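Local coordinates for 2-nitropropane dioxygenase (Streptomyces ansochromogenes, PDB 3BW3), which probably uses FMN and molecular oxygen to oxidise alkyl nitronates, with propionate 3-nitronate as the presumed natural substrate, at residues S23-A28 and G38-G43; F240-E245 and A328-A333. The protein carries 1 engineered substitution. All blocks are in the same frame, centred on the assembly; numbering follows the deposited sequence.

Interaction 1: residues S23-A28 and G38-G43; sequences SVPQLA and GFLAAG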
loop_
_atom_site.group_PDB
_atom_site.type_symbol
_atom_site.label_atom_id
_atom_site.label_comp_id
_atom_site.label_asym_id
_atom_site.label_seq_id
_atom_site.Cartn_x
_atom_site.Cartn_y
_atom_site.Cartn_z
ATOM N N SER A 23 23.256 -5.189 8.097
ATOM C CA SER A 23 23.020 -5.971 9.303
ATOM C C SER A 23 24.248 -6.569 9.978
ATOM O O SER A 23 24.284 -7.770 10.240
ATOM C CB SER A 23 22.038 -7.102 8.990
ATOM O OG SER A 23 20.854 -6.590 8.421
ATOM N N VAL A 24 25.248 -5.754 10.278
ATOM C CA VAL A 24 26.433 -6.274 10.942
ATOM C C VAL A 24 26.023 -6.820 12.321
ATOM O O VAL A 24 24.967 -6.461 12.851
ATOM C CB VAL A 24 27.509 -5.175 11.082
ATOM C CG1 VAL A 24 28.037 -4.801 9.702
ATOM C CG2 VAL A 24 26.922 -3.948 11.766
ATOM N N PRO A 25 26.844 -7.708 12.910
ATOM C CA PRO A 25 26.548 -8.297 14.223
ATOM C C PRO A 25 26.173 -7.286 15.298
ATOM O O PRO A 25 25.313 -7.555 16.141
ATOM C CB PRO A 25 27.834 -9.047 14.557
ATOM C CG PRO A 25 28.282 -9.518 13.209
ATOM C CD PRO A 25 28.092 -8.270 12.362
ATOM N N GLN A 26 26.820 -6.127 15.266
ATOM C CA GLN A 26 26.562 -5.072 16.237
ATOM C C GLN A 26 25.116 -4.582 16.205
ATOM O O GLN A 26 24.567 -4.219 17.240
ATOM C CB GLN A 26 27.521 -3.899 16.003
ATOM C CG GLN A 26 28.982 -4.223 16.313
ATOM C CD GLN A 26 29.616 -5.204 15.326
ATOM O OE1 GLN A 26 30.441 -6.040 15.711
ATOM N NE2 GLN A 26 29.250 -5.096 14.055
ATOM N N LEU A 27 24.496 -4.569 15.024
ATOM C CA LEU A 27 23.104 -4.128 14.921
ATOM C C LEU A 27 22.191 -5.187 15.529
ATOM O O LEU A 27 21.406 -4.903 16.433
ATOM C CB LEU A 27 22.705 -3.881 13.458
ATOM C CG LEU A 27 21.218 -3.582 13.206
ATOM C CD1 LEU A 27 20.773 -2.398 14.048
ATOM C CD2 LEU A 27 20.981 -3.299 11.730
ATOM N N ALA A 28 22.308 -6.411 15.026
ATOM C CA ALA A 28 21.510 -7.528 15.511
ATOM C C ALA A 28 21.611 -7.628 17.032
ATOM O O ALA A 28 20.605 -7.777 17.724
ATOM C CB ALA A 28 21.998 -8.822 14.869
ATOM N N GLY A 38 16.997 -9.611 16.574
ATOM C CA GLY A 38 17.977 -9.137 15.611
ATOM C C GLY A 38 18.178 -10.156 14.503
ATOM O O GLY A 38 17.965 -11.352 14.710
ATOM N N PHE A 39 18.587 -9.685 13.328
ATOM C CA PHE A 39 18.808 -10.560 12.179
ATOM C C PHE A 39 20.128 -10.320 11.473
ATOM O O PHE A 39 20.598 -9.185 11.370
ATOM C CB PHE A 39 17.706 -10.374 11.127
ATOM C CG PHE A 39 16.688 -11.484 11.092
ATOM C CD1 PHE A 39 15.534 -11.416 11.865
ATOM C CD2 PHE A 39 16.879 -12.594 10.269
ATOM C CE1 PHE A 39 14.584 -12.434 11.817
ATOM C CE2 PHE A 39 15.939 -13.616 10.213
ATOM C CZ PHE A 39 14.785 -13.536 10.990
ATOM N N LEU A 40 20.711 -11.406 10.976
ATOM C CA LEU A 40 21.939 -11.356 10.198
ATOM C C LEU A 40 21.483 -11.642 8.768
ATOM O O LEU A 40 20.533 -12.401 8.556
ATOM C CB LEU A 40 22.922 -12.440 10.644
ATOM C CG LEU A 40 23.629 -12.248 11.982
ATOM C CD1 LEU A 40 24.541 -13.444 12.245
ATOM C CD2 LEU A 40 24.428 -10.952 11.956
ATOM N N ALA A 41 22.143 -11.032 7.793
ATOM C CA ALA A 41 21.784 -11.242 6.397
ATOM C C ALA A 41 22.867 -12.068 5.708
ATOM O O ALA A 41 24.021 -11.646 5.634
ATOM C CB ALA A 41 21.620 -9.900 5.697
ATOM N N ALA A 42 22.497 -13.244 5.211
ATOM C CA ALA A 42 23.454 -14.108 4.531
ATOM C C ALA A 42 23.492 -13.814 3.031
ATOM O O ALA A 42 24.343 -14.335 2.307
ATOM C CB ALA A 42 23.095 -15.573 4.771
ATOM N N GLY A 43 22.569 -12.974 2.574
ATOM C CA GLY A 43 22.500 -12.629 1.164
ATOM C C GLY A 43 23.783 -12.085 0.557
ATOM O O GLY A 43 24.350 -11.111 1.046
HETATM O O HOH W 1 24.404 -9.585 8.378
#

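Interaction 2: residues F240-E245 and A328-A333; sequences FLATDE and ARELPA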
loop_
_atom_site.group_PDB
_atom_site.type_symbol
_atom_site.label_atom_id
_atom_site.label_comp_id
_atom_site.label_asym_id
_atom_site.label_seq_id
_atom_site.Cartn_x
_atom_site.Cartn_y
_atom_site.Cartn_z
ATOM N N PHE A 240 15.646 0.720 11.199
ATOM C CA PHE A 240 16.934 0.334 11.783
ATOM C C PHE A 240 18.105 0.668 10.852
ATOM O O PHE A 240 19.258 0.691 11.274
ATOM C CB PHE A 240 16.943 -1.165 12.098
ATOM C CG PHE A 240 16.161 -1.527 13.325
ATOM C CD1 PHE A 240 16.651 -1.222 14.590
ATOM C CD2 PHE A 240 14.913 -2.135 13.218
ATOM C CE1 PHE A 240 15.907 -1.513 15.737
ATOM C CE2 PHE A 240 14.165 -2.425 14.354
ATOM C CZ PHE A 240 14.666 -2.110 15.618
ATOM N N LEU A 241 17.792 0.933 9.589
ATOM C CA LEU A 241 18.801 1.251 8.583
ATOM C C LEU A 241 19.603 2.499 8.942
ATOM O O LEU A 241 20.792 2.589 8.652
ATOM C CB LEU A 241 18.125 1.447 7.220
ATOM C CG LEU A 241 19.007 1.655 5.987
ATOM C CD1 LEU A 241 19.959 0.491 5.833
ATOM C CD2 LEU A 241 18.133 1.764 4.751
ATOM N N ALA A 242 18.947 3.460 9.577
ATOM C CA ALA A 242 19.608 4.702 9.948
ATOM C C ALA A 242 20.136 4.757 11.383
ATOM O O ALA A 242 20.593 5.810 11.821
ATOM C CB ALA A 242 18.669 5.873 9.702
ATOM N N THR A 243 20.062 3.652 12.119
ATOM C CA THR A 243 20.565 3.643 13.489
ATOM C C THR A 243 22.093 3.629 13.440
ATOM O O THR A 243 22.683 3.315 12.407
ATOM C CB THR A 243 20.062 2.412 14.285
ATOM O OG1 THR A 243 20.479 1.207 13.634
ATOM C CG2 THR A 243 18.541 2.429 14.385
ATOM N N ASP A 244 22.740 3.965 14.548
ATOM C CA ASP A 244 24.195 3.996 14.553
ATOM C C ASP A 244 24.869 2.648 14.289
ATOM O O ASP A 244 25.898 2.604 13.632
ATOM C CB ASP A 244 24.711 4.604 15.861
ATOM C CG ASP A 244 24.265 6.047 16.044
ATOM O OD1 ASP A 244 24.042 6.737 15.025
ATOM O OD2 ASP A 244 24.146 6.500 17.201
ATOM N N GLU A 245 24.293 1.554 14.787
ATOM C CA GLU A 245 24.885 0.234 14.576
ATOM C C GLU A 245 24.771 -0.245 13.132
ATOM O O GLU A 245 25.468 -1.178 12.725
ATOM C CB GLU A 245 24.248 -0.817 15.495
ATOM C CG GLU A 245 24.609 -0.692 16.968
ATOM C CD GLU A 245 23.780 0.344 17.698
ATOM O OE1 GLU A 245 22.993 1.068 17.044
ATOM O OE2 GLU A 245 23.920 0.430 18.938
ATOM N N ALA A 328 12.696 8.174 9.608
ATOM C CA ALA A 328 13.858 7.450 10.119
ATOM C C ALA A 328 14.576 8.277 11.190
ATOM O O ALA A 328 14.778 9.477 11.023
ATOM C CB ALA A 328 14.812 7.134 8.980
ATOM N N ARG A 329 14.964 7.625 12.281
ATOM C CA ARG A 329 15.642 8.299 13.381
ATOM C C ARG A 329 17.072 7.782 13.570
ATOM O O ARG A 329 17.299 6.577 13.619
ATOM C CB ARG A 329 14.813 8.129 14.664
ATOM C CG ARG A 329 13.468 8.865 14.585
ATOM C CD ARG A 329 12.581 8.712 15.827
ATOM N NE ARG A 329 11.815 7.467 15.822
ATOM C CZ ARG A 329 10.731 7.254 16.562
ATOM N NH1 ARG A 329 10.285 8.209 17.371
ATOM N NH2 ARG A 329 10.090 6.089 16.494
ATOM N N GLU A 330 18.031 8.703 13.656
ATOM C CA GLU A 330 19.437 8.348 13.833
ATOM C C GLU A 330 19.846 8.307 15.297
ATOM O O GLU A 330 20.161 9.333 15.894
ATOM C CB GLU A 330 20.346 9.341 13.108
ATOM C CG GLU A 330 20.253 9.318 11.593
ATOM C CD GLU A 330 21.174 10.340 10.952
ATOM O OE1 GLU A 330 21.093 11.531 11.326
ATOM O OE2 GLU A 330 21.977 9.955 10.074
ATOM N N LEU A 331 19.853 7.108 15.864
ATOM C CA LEU A 331 20.232 6.904 17.257
ATOM C C LEU A 331 20.580 5.432 17.443
ATOM O O LEU A 331 20.373 4.631 16.532
ATOM C CB LEU A 331 19.078 7.307 18.182
ATOM C CG LEU A 331 17.650 7.087 17.683
ATOM C CD1 LEU A 331 17.485 5.686 17.145
ATOM C CD2 LEU A 331 16.678 7.353 18.817
ATOM N N PRO A 332 21.121 5.054 18.616
ATOM C CA PRO A 332 21.466 3.642 18.821
ATOM C C PRO A 332 20.233 2.782 18.598
ATOM O O PRO A 332 19.121 3.182 18.960
ATOM C CB PRO A 332 21.938 3.606 20.274
ATOM C CG PRO A 332 22.485 4.994 20.488
ATOM C CD PRO A 332 21.441 5.851 19.814
ATOM N N ALA A 333 20.421 1.614 17.990
ATOM C CA ALA A 333 19.308 0.706 17.725
ATOM C C ALA A 333 18.608 0.353 19.033
ATOM O O ALA A 333 17.385 0.236 19.084
ATOM C CB ALA A 333 19.808 -0.555 17.043
#

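Interaction 1: residues S23-A28 and G38-G43
L40 meets the start of helix 25-33 through one methyl. Its CD2 lies 3.6 Å from S23 O and also touches P25 and A28 CB. CG is anti to the carbonyl carbon (chi1 -73°), and this turns the branch from the strand toward the first helical turn. S23 CB comes up to the strand backbone, 3.5 Å from F39 O. A28 CB sits 3.8 Å from the same oxygen. At G38 the backbones themselves are close, with A28 O 3.6 Å from G38 CA. No direct hydrogen bond joins the two segments. A water bridges them instead: it is hydrogen-bonded to S23 O at 2.6 Å and accepts from A41 N at 2.7 Å. S23 OG turns elsewhere and is hydrogen-bonded to M18 N. V24 is the N-cap residue of the helix. Strand 38-41 pairs in parallel with strand 65-70. Helix 47-60 packs on P25 and A28. A41 lies close to the FMN, with its side chain about 4 Å from the cofactor. Strand 13-15, helix 25-33 and strand 38-41 form a beta-alpha-beta crossover of the TIM barrel, with the bridging water near the cofactor end of strand 38-41.

Interaction 2: residues F240-E245 and A328-A333
D244 N donates to L331 O at 3.2 Å, joining two irregular backbones in the TIM barrel. Residues 240-245 start in the short, weakly bonded helix 238-241 after the last barrel strand, 233-236, and run on as a loop. Residues 328-333 lead into the final helix, 333-350. D244 N sits above the L331 carbonyl plane, 61° out of it. Next to this bond, E330 CA makes a CA-H...O contact with A242 O at 3.4 Å. The two backbones come closest near T243 and E330.

The alanines make the apolar contacts. A242 CB touches A328 CB, and A333 CB meets the edge of the F240 ring near its plane. T243 CB packs against L331 O, while CG2 faces the same oxygen and A333 CA. T243 OG1 is drawn back to its own segment and donates to F240 O at 2.7 Å. T243 N also donates to F240 O, so two bonds grip that carbonyl and hold the turn. The carboxylate of D244 lies against the start of P332, with OD2 3.6 Å from P332 N. The R329 guanidinium forms a salt bridge with E343 of helix 333-350. L241 touches the FMN, so segment 240-245 also borders the cofactor.

P332 is the N-cap residue of helix 333-350, and E245 crosses it obliquely. The E245 chain bends at chi2 (82°), which brings its carboxylate back to the first turn. A333 N donates to E245 OE1 at 2.8 Å, nearly straight at 172° and from above the carboxylate plane.

Interaction 1 lies deeper in the barrel. Interaction 2 is partly buried, with D244 and E330 exposed at its margin. Their centres are about 14 Å apart, and they touch directly. L27 of helix 25-33 packs on T243 and E245, with L27 CD1 3.6 Å from T243 OG1. V24 CG2 also lies 3.3 Å from E245 O. Helix 25-33 is thus shared: one side faces strand 38-41, while L27 meets the loop after the last barrel strand and A333 of helix 333-350. Apolar packing and one bridging water hold interaction 1. Direct hydrogen bonds, one accepted by a carboxylate from the amide at a helix start, hold interaction 2. Each contact includes a residue close to the FMN.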